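Local coordinates for selenium-binding protein (PDB 2ECE) that probably binds selenium and folds as a beta propeller, though its precise biological role is unknown, at residues Arg257-Leu265 and Ala454-Pro462. Residues are numbered along the deposited sequence; the frame is centred on the assembly and turned at random.
Sequences RPLHDPTKL and ASSDSYCYP
In this beta propeller the C-terminal tail, 454-462, runs past the turn that joins strand 250-258 to strand 266-274, and His260 and Pro262 of that turn meet Tyr459 and the last residues of the chain. Two waters do the polar bridging. One lies 2.7 Å from His260 ND1 and donates to Asp457 O; the other donates to His260 O and accepts from Tyr459 N, 2.7 Å away. His260 and Tyr459 run alongside each other in the same direction, with ND1 of the histidine 4.2 Å from CE1 of the tyrosine. His260 O faces the rim of the tyrosine ring, close to the ring plane. The imidazole is gripped on its other nitrogen too, since NE2 bonds to Ile328 O, and Pro16 of helix 16-20 touches both side chains.

Further along, the Pro262 ring presses on tail backbone: CB is 3.6 Å from Tyr459 O, and CG is 3.8 Å from Tyr461 C. Pro462 then packs its CB against Thr263 CG2, also at 3.6 Å, the two side chains crossing at about a right angle. Asp261, with CG anti to the backbone N (chi1 -175°), takes Thr263 N on OD1 in an Asx turn; OD1 also takes Thr263 OG1 from the same face of the carboxylate, at 2.7 Å, a second bond that fixes the side-chain rotation and so aims CG2 at Pro462. Farther back along the tail, the disulfide from Cys460 to Cys86 ties it covalently to another loop. Direct contact between turn and tail is thus mostly van der Waals, while the waters supply the polar links and the imidazole is held between the ND1 water and Ile328 O.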
loop_
_atom_site.group_PDB
_atom_site.type_symbol
_atom_site.label_atom_id
_atom_site.label_comp_id
_atom_site.label_asym_id
_atom_site.label_seq_id
_atom_site.Cartn_x
_atom_site.Cartn_y
_atom_site.Cartn_z
ATOM N N ARG A 257 -0.500 5.924 -7.287
ATOM C CA ARG A 257 -0.836 7.090 -6.487
ATOM C C ARG A 257 -1.212 8.324 -7.299
ATOM O O ARG A 257 -0.350 9.085 -7.733
ATOM C CB ARG A 257 0.330 7.442 -5.555
ATOM C CG ARG A 257 0.705 6.346 -4.553
ATOM C CD ARG A 257 -0.356 6.156 -3.454
ATOM N NE ARG A 257 0.095 5.201 -2.436
ATOM C CZ ARG A 257 0.021 3.878 -2.550
ATOM N NH1 ARG A 257 -0.504 3.324 -3.634
ATOM N NH2 ARG A 257 0.504 3.105 -1.588
ATOM N N PRO A 258 -2.516 8.514 -7.543
ATOM C CA PRO A 258 -2.992 9.678 -8.301
ATOM C C PRO A 258 -2.694 10.900 -7.419
ATOM O O PRO A 258 -2.596 10.759 -6.196
ATOM C CB PRO A 258 -4.504 9.445 -8.386
ATOM C CG PRO A 258 -4.646 7.943 -8.269
ATOM C CD PRO A 258 -3.625 7.598 -7.214
ATOM N N LEU A 259 -2.530 12.084 -8.007
ATOM C CA LEU A 259 -2.325 13.250 -7.156
ATOM C C LEU A 259 -3.669 13.411 -6.438
ATOM O O LEU A 259 -4.712 12.989 -6.954
ATOM C CB LEU A 259 -1.998 14.507 -7.971
ATOM C CG LEU A 259 -0.593 14.586 -8.584
ATOM C CD1 LEU A 259 -0.302 16.035 -8.983
ATOM C CD2 LEU A 259 0.446 14.113 -7.591
ATOM N N HIS A 260 -3.650 13.996 -5.248
ATOM C CA HIS A 260 -4.873 14.159 -4.473
ATOM C C HIS A 260 -5.864 15.170 -5.056
ATOM O O HIS A 260 -7.082 15.002 -4.929
ATOM C CB HIS A 260 -4.503 14.517 -3.035
ATOM C CG HIS A 260 -3.647 13.481 -2.366
ATOM N ND1 HIS A 260 -4.149 12.285 -1.896
ATOM C CD2 HIS A 260 -2.314 13.443 -2.137
ATOM C CE1 HIS A 260 -3.162 11.555 -1.407
ATOM N NE2 HIS A 260 -2.038 12.235 -1.542
ATOM N N ASP A 261 -5.335 16.209 -5.696
ATOM C CA ASP A 261 -6.150 17.255 -6.323
ATOM C C ASP A 261 -6.818 16.608 -7.535
ATOM O O ASP A 261 -6.144 16.288 -8.512
ATOM C CB ASP A 261 -5.240 18.391 -6.788
ATOM C CG ASP A 261 -6.007 19.581 -7.351
ATOM O OD1 ASP A 261 -7.172 19.429 -7.777
ATOM O OD2 ASP A 261 -5.419 20.681 -7.379
ATOM N N PRO A 262 -8.148 16.427 -7.499
ATOM C CA PRO A 262 -8.845 15.801 -8.627
ATOM C C PRO A 262 -8.820 16.548 -9.958
ATOM O O PRO A 262 -9.206 15.987 -10.989
ATOM C CB PRO A 262 -10.263 15.615 -8.089
ATOM C CG PRO A 262 -10.435 16.828 -7.232
ATOM C CD PRO A 262 -9.112 16.879 -6.478
ATOM N N THR A 263 -8.378 17.803 -9.952
ATOM C CA THR A 263 -8.316 18.559 -11.203
ATOM C C THR A 263 -7.061 18.158 -11.958
ATOM O O THR A 263 -6.876 18.516 -13.123
ATOM C CB THR A 263 -8.289 20.092 -10.964
ATOM O OG1 THR A 263 -7.106 20.455 -10.246
ATOM C CG2 THR A 263 -9.501 20.523 -10.181
ATOM N N LYS A 264 -6.203 17.395 -11.290
ATOM C CA LYS A 264 -4.956 16.936 -11.889
ATOM C C LYS A 264 -5.100 15.510 -12.399
ATOM O O LYS A 264 -5.364 14.588 -11.626
ATOM C CB LYS A 264 -3.834 16.976 -10.853
ATOM C CG LYS A 264 -3.609 18.337 -10.214
ATOM C CD LYS A 264 -2.836 19.264 -11.134
ATOM C CE LYS A 264 -2.423 20.548 -10.420
ATOM N NZ LYS A 264 -3.579 21.443 -10.123
ATOM N N LEU A 265 -4.907 15.307 -13.691
ATOM C CA LEU A 265 -5.040 13.959 -14.203
ATOM C C LEU A 265 -3.719 13.269 -14.370
ATOM O O LEU A 265 -3.280 12.965 -15.481
ATOM C CB LEU A 265 -5.814 13.944 -15.510
ATOM C CG LEU A 265 -7.294 14.008 -15.158
ATOM C CD1 LEU A 265 -7.800 15.430 -15.314
ATOM C CD2 LEU A 265 -8.048 13.031 -16.037
ATOM N N ALA A 454 -2.936 9.820 3.969
ATOM C CA ALA A 454 -2.600 10.132 2.587
ATOM C C ALA A 454 -2.889 9.065 1.524
ATOM O O ALA A 454 -2.760 9.348 0.330
ATOM C CB ALA A 454 -1.135 10.546 2.507
ATOM N N SER A 455 -3.266 7.852 1.925
ATOM C CA SER A 455 -3.543 6.813 0.933
ATOM C C SER A 455 -4.878 6.118 1.166
ATOM O O SER A 455 -5.216 5.157 0.477
ATOM C CB SER A 455 -2.427 5.760 0.923
ATOM O OG SER A 455 -2.546 4.864 2.017
ATOM N N SER A 456 -5.644 6.624 2.122
ATOM C CA SER A 456 -6.928 6.029 2.459
ATOM C C SER A 456 -8.131 6.700 1.806
ATOM O O SER A 456 -9.162 6.056 1.615
ATOM C CB SER A 456 -7.130 6.066 3.972
ATOM O OG SER A 456 -7.295 7.404 4.412
ATOM N N ASP A 457 -7.995 7.986 1.473
ATOM C CA ASP A 457 -9.087 8.770 0.896
ATOM C C ASP A 457 -8.801 9.409 -0.456
ATOM O O ASP A 457 -7.668 9.764 -0.763
ATOM C CB ASP A 457 -9.471 9.916 1.842
ATOM C CG ASP A 457 -10.101 9.443 3.127
ATOM O OD1 ASP A 457 -9.549 8.519 3.759
ATOM O OD2 ASP A 457 -11.142 10.014 3.509
ATOM N N SER A 458 -9.850 9.558 -1.256
ATOM C CA SER A 458 -9.745 10.241 -2.541
ATOM C C SER A 458 -10.808 11.333 -2.414
ATOM O O SER A 458 -11.773 11.177 -1.669
ATOM C CB SER A 458 -10.029 9.303 -3.723
ATOM O OG SER A 458 -11.287 8.673 -3.603
ATOM N N TYR A 459 -10.629 12.441 -3.117
ATOM C CA TYR A 459 -11.570 13.546 -2.988
ATOM C C TYR A 459 -12.270 13.945 -4.287
ATOM O O TYR A 459 -11.765 13.683 -5.382
ATOM C CB TYR A 459 -10.823 14.734 -2.384
ATOM C CG TYR A 459 -9.950 14.325 -1.213
ATOM C CD1 TYR A 459 -8.631 13.903 -1.410
ATOM C CD2 TYR A 459 -10.465 14.283 0.081
ATOM C CE1 TYR A 459 -7.851 13.443 -0.349
ATOM C CE2 TYR A 459 -9.692 13.825 1.152
ATOM C CZ TYR A 459 -8.392 13.405 0.928
ATOM O OH TYR A 459 -7.644 12.930 1.977
ATOM N N CYS A 460 -13.443 14.563 -4.159
ATOM C CA CYS A 460 -14.188 14.997 -5.334
ATOM C C CYS A 460 -14.169 16.506 -5.547
ATOM O O CYS A 460 -14.769 17.007 -6.493
ATOM C CB CYS A 460 -15.637 14.505 -5.275
ATOM S SG CYS A 460 -15.850 12.888 -6.082
ATOM N N TYR A 461 -13.480 17.233 -4.678
ATOM C CA TYR A 461 -13.420 18.684 -4.818
ATOM C C TYR A 461 -11.994 19.191 -4.673
ATOM O O TYR A 461 -11.226 18.694 -3.848
ATOM C CB TYR A 461 -14.344 19.357 -3.795
ATOM C CG TYR A 461 -15.744 18.794 -3.848
ATOM C CD1 TYR A 461 -16.070 17.622 -3.157
ATOM C CD2 TYR A 461 -16.721 19.365 -4.678
ATOM C CE1 TYR A 461 -17.322 17.029 -3.295
ATOM C CE2 TYR A 461 -17.977 18.773 -4.826
ATOM C CZ TYR A 461 -18.266 17.602 -4.134
ATOM O OH TYR A 461 -19.478 16.979 -4.312
ATOM N N PRO A 462 -11.619 20.187 -5.486
ATOM C CA PRO A 462 -10.275 20.767 -5.460
ATOM C C PRO A 462 -9.987 21.646 -4.250
ATOM O O PRO A 462 -8.824 21.912 -3.951
ATOM C CB PRO A 462 -10.221 21.546 -6.766
ATOM C CG PRO A 462 -11.615 22.060 -6.878
ATOM C CD PRO A 462 -12.435 20.822 -6.537
ATOM O OXT PRO A 462 -10.971 22.090 -3.622
HETATM O O HOH W 1 -6.496 11.111 -2.546
HETATM O O HOH W 2 -8.341 12.602 -4.581
#